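Local coordinates for protein (hdlp (histone deacetylase-like protein)) (Aquifex aeolicus, PDB 1C3P) that probably removes acetyl groups from lysine side chains with the help of a zinc ion, as a bacterial homologue of the histone deacetylases, at residues L255-L265 / Y297-W306; L6-R16 / V28-D36. One frame throughout, in Å; residues are numbered along the deposited sequence.

Contact 1. Residues L255-L265 / Y297-W306; sequences LGTDPLLEDYL and YHPYALARAW
Asp263 OD1 is gripped twice: Tyr297 N donates to it at 2.8 Å, rising 35° out of the carboxylate plane, and water 1 donates at 2.9 Å to the same Asp263 OD1. That water also meets Thr257 OG1 at 2.9 Å. The other oxygen, OD2, accepts from Leu265 N on its anti side, an Asx turn that fixes the carboxylate's rotation; the short acid reaches both amides because CG lies anti to its backbone N (chi1 -168°). With an alanine here both acceptors are gone, and Tyr297 N and Leu265 N would probably be left without their mates and the turn less firmly held. Beside it Leu265 sets CD1 over the centre of the Tyr297 ring, 3.3 Å from the centroid, a close CH-pi contact, while Asp258 OD2 lies at the ring edge. Asp258 is a zinc ligand in this protein, though no zinc is bound here; its OD1 accepts from Ala169 N and its OD2 bonds His170, another ligand. At the far end Trp306 NE1 gives a nearly straight bond (164°) to Leu255 O, 3.0 Å away and close to the indole plane. Thr257 CG2 covers the indole's five-membered ring, and Leu260 CD1 fits against the small methyls of Ala301 and Ala305. Glu262 OE2, bonded to Tyr346 and Arg356, stays 4.3 Å from Arg304 NH2, beyond a salt bridge; water 2 joins Glu262 OE1 weakly to Arg304 NH2, while Arg304 NH1 bonds Thr350 O. Loop 255-265 follows strand 250-254 and lies between helices 299-314 and 272-286.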
loop_
_atom_site.group_PDB
_atom_site.type_symbol
_atom_site.label_atom_id
_atom_site.label_comp_id
_atom_site.label_asym_id
_atom_site.label_seq_id
_atom_site.Cartn_x
_atom_site.Cartn_y
_atom_site.Cartn_z
ATOM N N LEU A 255 -0.405 3.683 -1.159
ATOM C CA LEU A 255 -1.618 4.242 -0.601
ATOM C C LEU A 255 -2.584 3.284 0.055
ATOM O O LEU A 255 -3.756 3.238 -0.337
ATOM C CB LEU A 255 -2.327 4.980 -1.747
ATOM C CG LEU A 255 -1.416 6.024 -2.390
ATOM C CD1 LEU A 255 -1.889 6.379 -3.784
ATOM C CD2 LEU A 255 -1.367 7.243 -1.480
ATOM N N GLY A 256 -2.125 2.526 1.048
ATOM C CA GLY A 256 -3.038 1.619 1.729
ATOM C C GLY A 256 -4.152 2.422 2.387
ATOM O O GLY A 256 -3.931 3.560 2.810
ATOM N N THR A 257 -5.347 1.838 2.479
ATOM C CA THR A 257 -6.477 2.539 3.079
ATOM C C THR A 257 -6.673 2.206 4.550
ATOM O O THR A 257 -7.624 2.675 5.170
ATOM C CB THR A 257 -7.803 2.245 2.319
ATOM O OG1 THR A 257 -8.101 0.847 2.379
ATOM C CG2 THR A 257 -7.675 2.668 0.855
ATOM N N ASP A 258 -5.771 1.418 5.127
ATOM C CA ASP A 258 -5.931 1.100 6.533
ATOM C C ASP A 258 -5.878 2.272 7.516
ATOM O O ASP A 258 -6.219 2.099 8.679
ATOM C CB ASP A 258 -4.995 -0.037 6.977
ATOM C CG ASP A 258 -3.555 0.177 6.582
ATOM O OD1 ASP A 258 -3.213 1.279 6.108
ATOM O OD2 ASP A 258 -2.760 -0.777 6.758
ATOM N N PRO A 259 -5.380 3.454 7.106
ATOM C CA PRO A 259 -5.380 4.554 8.077
ATOM C C PRO A 259 -6.784 5.110 8.407
ATOM O O PRO A 259 -6.949 5.864 9.363
ATOM C CB PRO A 259 -4.477 5.601 7.410
ATOM C CG PRO A 259 -4.696 5.332 5.942
ATOM C CD PRO A 259 -4.596 3.834 5.912
ATOM N N LEU A 260 -7.795 4.722 7.635
ATOM C CA LEU A 260 -9.156 5.210 7.856
ATOM C C LEU A 260 -9.829 4.719 9.134
ATOM O O LEU A 260 -9.609 3.595 9.607
ATOM C CB LEU A 260 -10.052 4.853 6.656
ATOM C CG LEU A 260 -9.594 5.382 5.293
ATOM C CD1 LEU A 260 -10.375 4.693 4.172
ATOM C CD2 LEU A 260 -9.742 6.881 5.247
ATOM N N LEU A 261 -10.671 5.584 9.685
ATOM C CA LEU A 261 -11.421 5.283 10.903
ATOM C C LEU A 261 -12.132 3.928 10.851
ATOM O O LEU A 261 -12.102 3.165 11.821
ATOM C CB LEU A 261 -12.444 6.398 11.151
ATOM C CG LEU A 261 -13.481 6.170 12.257
ATOM C CD1 LEU A 261 -12.779 5.881 13.566
ATOM C CD2 LEU A 261 -14.372 7.397 12.384
ATOM N N GLU A 262 -12.743 3.610 9.715
ATOM C CA GLU A 262 -13.475 2.355 9.580
ATOM C C GLU A 262 -12.646 1.081 9.505
ATOM O O GLU A 262 -13.194 -0.021 9.598
ATOM C CB GLU A 262 -14.406 2.415 8.370
ATOM C CG GLU A 262 -15.546 3.387 8.536
ATOM C CD GLU A 262 -15.192 4.783 8.101
ATOM O OE1 GLU A 262 -13.993 5.070 7.874
ATOM O OE2 GLU A 262 -16.125 5.601 8.000
ATOM N N ASP A 263 -11.331 1.211 9.346
ATOM C CA ASP A 263 -10.485 0.030 9.269
ATOM C C ASP A 263 -9.943 -0.236 10.665
ATOM O O ASP A 263 -9.205 0.573 11.249
ATOM C CB ASP A 263 -9.375 0.248 8.233
ATOM C CG ASP A 263 -8.630 -1.029 7.896
ATOM O OD1 ASP A 263 -8.172 -1.140 6.746
ATOM O OD2 ASP A 263 -8.489 -1.912 8.774
ATOM N N TYR A 264 -10.342 -1.382 11.197
ATOM C CA TYR A 264 -9.979 -1.769 12.544
ATOM C C TYR A 264 -8.531 -2.199 12.672
ATOM O O TYR A 264 -8.017 -2.293 13.778
ATOM C CB TYR A 264 -10.933 -2.873 13.050
ATOM C CG TYR A 264 -10.621 -4.286 12.604
ATOM C CD1 TYR A 264 -9.521 -4.980 13.130
ATOM C CD2 TYR A 264 -11.428 -4.944 11.676
ATOM C CE1 TYR A 264 -9.235 -6.288 12.746
ATOM C CE2 TYR A 264 -11.150 -6.260 11.281
ATOM C CZ TYR A 264 -10.050 -6.924 11.822
ATOM O OH TYR A 264 -9.760 -8.216 11.438
ATOM N N LEU A 265 -7.864 -2.458 11.555
ATOM C CA LEU A 265 -6.471 -2.847 11.658
ATOM C C LEU A 265 -5.541 -1.682 11.973
ATOM O O LEU A 265 -4.330 -1.863 12.049
ATOM C CB LEU A 265 -6.004 -3.608 10.416
ATOM C CG LEU A 265 -6.510 -5.055 10.445
ATOM C CD1 LEU A 265 -5.863 -5.861 9.329
ATOM C CD2 LEU A 265 -6.150 -5.683 11.782
ATOM N N TYR A 297 -8.380 -3.181 4.844
ATOM C CA TYR A 297 -9.115 -4.396 5.133
ATOM C C TYR A 297 -10.627 -4.269 5.300
ATOM O O TYR A 297 -11.290 -5.258 5.602
ATOM C CB TYR A 297 -8.482 -5.048 6.370
ATOM C CG TYR A 297 -6.959 -5.133 6.270
ATOM C CD1 TYR A 297 -6.141 -4.028 6.569
ATOM C CD2 TYR A 297 -6.347 -6.291 5.806
ATOM C CE1 TYR A 297 -4.745 -4.091 6.400
ATOM C CE2 TYR A 297 -4.963 -6.361 5.635
ATOM C CZ TYR A 297 -4.171 -5.272 5.928
ATOM O OH TYR A 297 -2.806 -5.391 5.736
ATOM N N HIS A 298 -11.159 -3.062 5.101
ATOM C CA HIS A 298 -12.599 -2.817 5.187
ATOM C C HIS A 298 -13.037 -2.559 3.748
ATOM O O HIS A 298 -12.586 -1.600 3.122
ATOM C CB HIS A 298 -12.919 -1.581 6.017
ATOM C CG HIS A 298 -14.389 -1.387 6.228
ATOM N ND1 HIS A 298 -15.067 -1.915 7.306
ATOM C CD2 HIS A 298 -15.325 -0.820 5.436
ATOM C CE1 HIS A 298 -16.359 -1.679 7.170
ATOM N NE2 HIS A 298 -16.544 -1.016 6.042
ATOM N N PRO A 299 -13.935 -3.401 3.211
ATOM C CA PRO A 299 -14.411 -3.256 1.834
ATOM C C PRO A 299 -15.008 -1.909 1.441
ATOM O O PRO A 299 -14.728 -1.390 0.358
ATOM C CB PRO A 299 -15.409 -4.414 1.698
ATOM C CG PRO A 299 -15.929 -4.564 3.118
ATOM C CD PRO A 299 -14.597 -4.554 3.848
ATOM N N TYR A 300 -15.843 -1.353 2.303
ATOM C CA TYR A 300 -16.458 -0.072 2.005
ATOM C C TYR A 300 -15.427 1.043 1.999
ATOM O O TYR A 300 -15.423 1.906 1.117
ATOM C CB TYR A 300 -17.510 0.267 3.052
ATOM C CG TYR A 300 -18.728 -0.630 3.107
ATOM C CD1 TYR A 300 -18.769 -1.862 2.454
ATOM C CD2 TYR A 300 -19.830 -0.262 3.874
ATOM C CE1 TYR A 300 -19.875 -2.702 2.577
ATOM C CE2 TYR A 300 -20.931 -1.084 4.004
ATOM C CZ TYR A 300 -20.948 -2.303 3.358
ATOM O OH TYR A 300 -22.027 -3.127 3.534
ATOM N N ALA A 301 -14.573 1.028 3.017
ATOM C CA ALA A 301 -13.549 2.048 3.194
ATOM C C ALA A 301 -12.603 2.042 2.014
ATOM O O ALA A 301 -12.298 3.084 1.444
ATOM C CB ALA A 301 -12.780 1.798 4.489
ATOM N N LEU A 302 -12.146 0.843 1.671
ATOM C CA LEU A 302 -11.234 0.635 0.568
ATOM C C LEU A 302 -11.826 1.134 -0.740
ATOM O O LEU A 302 -11.221 1.945 -1.427
ATOM C CB LEU A 302 -10.900 -0.861 0.481
ATOM C CG LEU A 302 -10.097 -1.483 -0.665
ATOM C CD1 LEU A 302 -9.723 -2.908 -0.284
ATOM C CD2 LEU A 302 -10.899 -1.491 -1.948
ATOM N N ALA A 303 -13.025 0.660 -1.071
ATOM C CA ALA A 303 -13.660 1.042 -2.323
ATOM C C ALA A 303 -13.874 2.528 -2.505
ATOM O O ALA A 303 -13.566 3.078 -3.563
ATOM C CB ALA A 303 -14.979 0.310 -2.484
ATOM N N ARG A 304 -14.407 3.199 -1.490
ATOM C CA ARG A 304 -14.659 4.618 -1.642
ATOM C C ARG A 304 -13.378 5.440 -1.688
ATOM O O ARG A 304 -13.264 6.375 -2.481
ATOM C CB ARG A 304 -15.563 5.143 -0.502
ATOM C CG ARG A 304 -16.980 4.536 -0.411
ATOM C CD ARG A 304 -17.820 5.319 0.628
ATOM N NE ARG A 304 -17.062 5.500 1.856
ATOM C CZ ARG A 304 -17.245 6.477 2.739
ATOM N NH1 ARG A 304 -18.184 7.408 2.560
ATOM N NH2 ARG A 304 -16.457 6.536 3.801
ATOM N N ALA A 305 -12.407 5.087 -0.849
ATOM C CA ALA A 305 -11.164 5.847 -0.797
ATOM C C ALA A 305 -10.342 5.749 -2.067
ATOM O O ALA A 305 -9.862 6.762 -2.576
ATOM C CB ALA A 305 -10.322 5.413 0.439
ATOM N N TRP A 306 -10.157 4.540 -2.589
ATOM C CA TRP A 306 -9.400 4.430 -3.821
ATOM C C TRP A 306 -10.182 5.050 -4.960
ATOM O O TRP A 306 -9.597 5.496 -5.945
ATOM C CB TRP A 306 -9.043 2.980 -4.144
ATOM C CG TRP A 306 -7.835 2.502 -3.371
ATOM C CD1 TRP A 306 -6.890 3.278 -2.770
ATOM C CD2 TRP A 306 -7.418 1.147 -3.186
ATOM N NE1 TRP A 306 -5.905 2.491 -2.220
ATOM C CE2 TRP A 306 -6.205 1.179 -2.462
ATOM C CE3 TRP A 306 -7.951 -0.095 -3.563
ATOM C CZ2 TRP A 306 -5.516 0.011 -2.107
ATOM C CZ3 TRP A 306 -7.269 -1.253 -3.211
ATOM C CH2 TRP A 306 -6.060 -1.189 -2.488
HETATM O O HOH W 1 -9.739 0.031 4.616
HETATM O O HOH W 2 -13.719 5.871 5.038
#

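Contact 2. Residues L6-R16 / V28-D36. Unlike the reference sequence in segment 28-36: Lys35 (reference Leu).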
loop_
_atom_site.group_PDB
_atom_site.type_symbol
_atom_site.label_atom_id
_atom_site.label_comp_id
_atom_site.label_asym_id
_atom_site.label_seq_id
_atom_site.Cartn_x
_atom_site.Cartn_y
_atom_site.Cartn_z
ATOM N N LEU A 6 -5.249 2.448 -15.063
ATOM C CA LEU A 6 -5.454 1.673 -13.848
ATOM C C LEU A 6 -5.040 0.244 -14.212
ATOM O O LEU A 6 -5.528 -0.314 -15.186
ATOM C CB LEU A 6 -6.919 1.708 -13.428
ATOM C CG LEU A 6 -7.224 1.126 -12.041
ATOM C CD1 LEU A 6 -8.732 1.104 -11.851
ATOM C CD2 LEU A 6 -6.684 -0.280 -11.899
ATOM N N ILE A 7 -4.128 -0.348 -13.446
ATOM C CA ILE A 7 -3.682 -1.713 -13.742
ATOM C C ILE A 7 -4.474 -2.669 -12.862
ATOM O O ILE A 7 -4.463 -2.540 -11.638
ATOM C CB ILE A 7 -2.187 -1.905 -13.439
ATOM C CG1 ILE A 7 -1.394 -0.752 -14.043
ATOM C CG2 ILE A 7 -1.682 -3.211 -14.081
ATOM C CD1 ILE A 7 0.058 -0.909 -13.916
ATOM N N GLY A 8 -5.183 -3.606 -13.476
ATOM C CA GLY A 8 -5.946 -4.557 -12.687
ATOM C C GLY A 8 -6.598 -5.665 -13.489
ATOM O O GLY A 8 -6.467 -5.741 -14.716
ATOM N N THR A 9 -7.290 -6.544 -12.771
ATOM C CA THR A 9 -8.011 -7.659 -13.366
ATOM C C THR A 9 -8.964 -8.220 -12.323
ATOM O O THR A 9 -8.697 -8.134 -11.124
ATOM C CB THR A 9 -7.082 -8.808 -13.791
ATOM O OG1 THR A 9 -7.882 -9.946 -14.143
ATOM C CG2 THR A 9 -6.156 -9.201 -12.651
ATOM N N LEU A 10 -10.081 -8.784 -12.767
ATOM C CA LEU A 10 -11.027 -9.369 -11.818
ATOM C C LEU A 10 -10.514 -10.700 -11.274
ATOM O O LEU A 10 -11.062 -11.232 -10.304
ATOM C CB LEU A 10 -12.407 -9.572 -12.462
ATOM C CG LEU A 10 -13.264 -8.339 -12.759
ATOM C CD1 LEU A 10 -13.483 -7.563 -11.471
ATOM C CD2 LEU A 10 -12.592 -7.459 -13.781
ATOM N N ASP A 11 -9.450 -11.221 -11.887
ATOM C CA ASP A 11 -8.863 -12.492 -11.472
ATOM C C ASP A 11 -8.356 -12.518 -10.035
ATOM O O ASP A 11 -8.270 -13.593 -9.428
ATOM C CB ASP A 11 -7.731 -12.895 -12.423
ATOM C CG ASP A 11 -8.215 -13.083 -13.849
ATOM O OD1 ASP A 11 -9.282 -13.704 -14.023
ATOM O OD2 ASP A 11 -7.531 -12.625 -14.789
ATOM N N TYR A 12 -8.002 -11.353 -9.485
ATOM C CA TYR A 12 -7.535 -11.320 -8.105
ATOM C C TYR A 12 -8.606 -11.947 -7.204
ATOM O O TYR A 12 -8.295 -12.512 -6.149
ATOM C CB TYR A 12 -7.255 -9.880 -7.649
ATOM C CG TYR A 12 -6.028 -9.248 -8.278
ATOM C CD1 TYR A 12 -6.139 -8.131 -9.110
ATOM C CD2 TYR A 12 -4.754 -9.751 -8.014
ATOM C CE1 TYR A 12 -5.007 -7.524 -9.663
ATOM C CE2 TYR A 12 -3.614 -9.155 -8.556
ATOM C CZ TYR A 12 -3.747 -8.043 -9.375
ATOM O OH TYR A 12 -2.615 -7.431 -9.883
ATOM N N GLY A 13 -9.861 -11.858 -7.640
ATOM C CA GLY A 13 -10.973 -12.407 -6.874
ATOM C C GLY A 13 -10.887 -13.897 -6.599
ATOM O O GLY A 13 -11.520 -14.382 -5.665
ATOM N N LYS A 14 -10.105 -14.620 -7.402
ATOM C CA LYS A 14 -9.935 -16.062 -7.232
ATOM C C LYS A 14 -8.711 -16.460 -6.410
ATOM O O LYS A 14 -8.455 -17.651 -6.219
ATOM C CB LYS A 14 -9.863 -16.760 -8.598
ATOM C CG LYS A 14 -11.214 -16.968 -9.286
ATOM C CD LYS A 14 -12.140 -17.948 -8.529
ATOM C CE LYS A 14 -11.638 -19.399 -8.525
ATOM N NZ LYS A 14 -10.352 -19.606 -7.794
ATOM N N TYR A 15 -7.954 -15.473 -5.936
ATOM C CA TYR A 15 -6.748 -15.727 -5.133
ATOM C C TYR A 15 -6.885 -14.981 -3.811
ATOM O O TYR A 15 -6.032 -14.169 -3.456
ATOM C CB TYR A 15 -5.499 -15.231 -5.877
ATOM C CG TYR A 15 -5.448 -15.722 -7.298
ATOM C CD1 TYR A 15 -5.129 -14.854 -8.342
ATOM C CD2 TYR A 15 -5.800 -17.034 -7.616
ATOM C CE1 TYR A 15 -5.172 -15.279 -9.672
ATOM C CE2 TYR A 15 -5.845 -17.466 -8.937
ATOM C CZ TYR A 15 -5.535 -16.583 -9.959
ATOM O OH TYR A 15 -5.611 -16.995 -11.275
ATOM N N ARG A 16 -7.973 -15.255 -3.097
ATOM C CA ARG A 16 -8.249 -14.617 -1.814
ATOM C C ARG A 16 -7.532 -15.382 -0.706
ATOM O O ARG A 16 -7.219 -16.566 -0.854
ATOM C CB ARG A 16 -9.748 -14.665 -1.509
ATOM C CG ARG A 16 -10.673 -14.175 -2.607
ATOM C CD ARG A 16 -10.682 -12.665 -2.771
ATOM N NE ARG A 16 -11.715 -12.266 -3.726
ATOM C CZ ARG A 16 -13.011 -12.544 -3.586
ATOM N NH1 ARG A 16 -13.443 -13.222 -2.530
ATOM N NH2 ARG A 16 -13.879 -12.154 -4.512
ATOM N N VAL A 28 -8.947 -5.534 -5.042
ATOM C CA VAL A 28 -8.781 -4.868 -6.331
ATOM C C VAL A 28 -9.948 -5.249 -7.248
ATOM O O VAL A 28 -10.442 -4.420 -8.034
ATOM C CB VAL A 28 -7.447 -5.247 -6.988
ATOM C CG1 VAL A 28 -7.355 -4.635 -8.387
ATOM C CG2 VAL A 28 -6.301 -4.739 -6.116
ATOM N N SER A 29 -10.413 -6.496 -7.147
ATOM C CA SER A 29 -11.535 -6.913 -7.996
ATOM C C SER A 29 -12.754 -6.121 -7.545
ATOM O O SER A 29 -13.600 -5.738 -8.351
ATOM C CB SER A 29 -11.814 -8.425 -7.876
ATOM O OG SER A 29 -12.304 -8.779 -6.588
ATOM N N LEU A 30 -12.835 -5.846 -6.250
ATOM C CA LEU A 30 -13.976 -5.096 -5.764
ATOM C C LEU A 30 -13.877 -3.662 -6.268
ATOM O O LEU A 30 -14.888 -3.076 -6.619
ATOM C CB LEU A 30 -14.039 -5.122 -4.234
ATOM C CG LEU A 30 -15.219 -4.407 -3.544
ATOM C CD1 LEU A 30 -15.115 -2.920 -3.744
ATOM C CD2 LEU A 30 -16.546 -4.928 -4.097
ATOM N N LEU A 31 -12.663 -3.104 -6.299
ATOM C CA LEU A 31 -12.475 -1.729 -6.768
ATOM C C LEU A 31 -12.934 -1.640 -8.223
ATOM O O LEU A 31 -13.655 -0.724 -8.602
ATOM C CB LEU A 31 -11.000 -1.308 -6.705
ATOM C CG LEU A 31 -10.579 0.152 -6.430
ATOM C CD1 LEU A 31 -9.247 0.459 -7.162
ATOM C CD2 LEU A 31 -11.624 1.123 -6.888
ATOM N N LEU A 32 -12.497 -2.592 -9.035
ATOM C CA LEU A 32 -12.868 -2.597 -10.440
ATOM C C LEU A 32 -14.375 -2.663 -10.612
ATOM O O LEU A 32 -14.930 -1.894 -11.386
ATOM C CB LEU A 32 -12.212 -3.770 -11.182
ATOM C CG LEU A 32 -10.706 -3.701 -11.465
ATOM C CD1 LEU A 32 -10.273 -4.920 -12.282
ATOM C CD2 LEU A 32 -10.393 -2.440 -12.248
ATOM N N ARG A 33 -15.028 -3.576 -9.896
ATOM C CA ARG A 33 -16.476 -3.702 -10.013
ATOM C C ARG A 33 -17.168 -2.450 -9.500
ATOM O O ARG A 33 -18.197 -2.043 -10.028
ATOM C CB ARG A 33 -16.976 -4.939 -9.256
ATOM C CG ARG A 33 -16.506 -6.260 -9.885
ATOM C CD ARG A 33 -17.276 -7.469 -9.364
ATOM N NE ARG A 33 -17.108 -7.660 -7.928
ATOM C CZ ARG A 33 -17.659 -8.652 -7.236
ATOM N NH1 ARG A 33 -18.416 -9.551 -7.847
ATOM N NH2 ARG A 33 -17.443 -8.753 -5.930
ATOM N N PHE A 34 -16.586 -1.830 -8.479
ATOM C CA PHE A 34 -17.150 -0.626 -7.901
ATOM C C PHE A 34 -17.022 0.562 -8.859
ATOM O O PHE A 34 -17.988 1.291 -9.100
ATOM C CB PHE A 34 -16.446 -0.303 -6.579
ATOM C CG PHE A 34 -17.083 0.814 -5.820
ATOM C CD1 PHE A 34 -18.285 0.615 -5.157
ATOM C CD2 PHE A 34 -16.498 2.083 -5.792
ATOM C CE1 PHE A 34 -18.906 1.673 -4.463
ATOM C CE2 PHE A 34 -17.100 3.143 -5.107
ATOM C CZ PHE A 34 -18.313 2.934 -4.438
ATOM N N LYS A 35 -15.846 0.777 -9.438
ATOM C CA LYS A 35 -15.768 1.910 -10.337
ATOM C C LYS A 35 -16.638 1.709 -11.565
ATOM O O LYS A 35 -17.118 2.677 -12.141
ATOM C CB LYS A 35 -14.337 2.203 -10.735
ATOM C CG LYS A 35 -13.574 2.910 -9.628
ATOM C CD LYS A 35 -12.157 3.174 -10.040
ATOM C CE LYS A 35 -11.426 1.880 -10.285
ATOM N NZ LYS A 35 -12.022 1.054 -11.367
ATOM N N ASP A 36 -16.846 0.460 -11.957
ATOM C CA ASP A 36 -17.688 0.183 -13.113
ATOM C C ASP A 36 -19.131 0.482 -12.733
ATOM O O ASP A 36 -19.846 1.161 -13.477
ATOM C CB ASP A 36 -17.545 -1.278 -13.553
ATOM C CG ASP A 36 -18.379 -1.600 -14.792
ATOM O OD1 ASP A 36 -18.297 -0.849 -15.788
ATOM O OD2 ASP A 36 -19.102 -2.611 -14.772
HETATM O O HOH W 3 -14.674 -9.713 -6.760
#
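Apolar contacts carry most of this packing, with Leu32 in the middle. Its CD1 reaches the backbone at Thr9 N, 3.4 Å away, and also meets Leu10 CD2 at 3.8 Å; the other branch, CD2, touches Leu6 CD1. With CG anti to the carbonyl carbon (chi1 -73°), the Leu32 fork opens over the strand end, where Gly8 has no side chain to stand in the way. Thr9 N is thereby buried with no polar partner. Leu10 extends CD1 across the helix surface to Arg33 CG, 3.7 Å away, and Tyr12 CD1 meets the branched Val28 CG1 obliquely. A tyrosine suits this place because its ring packs on valine while the para hydroxyl bonds Ser109 and Ser49. These residues join the first two elements of a beta-alpha-beta unit: strand 4-8 runs on through a 3-10 turn and, after a loop, into helix 28-37, which leads to the neighbouring parallel strand 46-48. The axes of strand 6-8 and helix 28-36 approach to 9.7 Å, their N-to-C directions 127° apart. Polar chemistry lies towards the 3-10 turn. Thr9 OG1 accepts from Asp11 N at 3.0 Å, an ST turn, and donates to Asp11 OD2, itself paired with Lys48. Ser29, small enough to sit beside Gly13, holds water 3 at 2.6 Å from its OG; that water is weakly bonded to NH2 of the poorly ordered Arg16. At the other end Lys35, a leucine in the reference sequence, bends to meet Leu6 tip to tip; its NZ is buried without a hydrogen-bond partner, and the lysine makes a cation-pi contact with Trp310.

How the contacts relate
Helix 299-314 connects the two contacts: its start forms half of contact 1, and its other flank receives helix 28-37 of contact 2, with Ala303 CB 3.5 Å from Leu30 CD1 and Trp306 packing on Leu31. Their centres are about 16 Å apart. Contact 1 is almost wholly buried and borders the zinc site; hydrogen bonds and bridging waters hold several of its backbone and carboxylate groups. Contact 2, only partly buried and away from that site, relies mainly on aliphatic packing, with serine, arginine and water at its margin. One joins a loop to a helix, the other a strand and turn to a helix, all around the same parallel sheet.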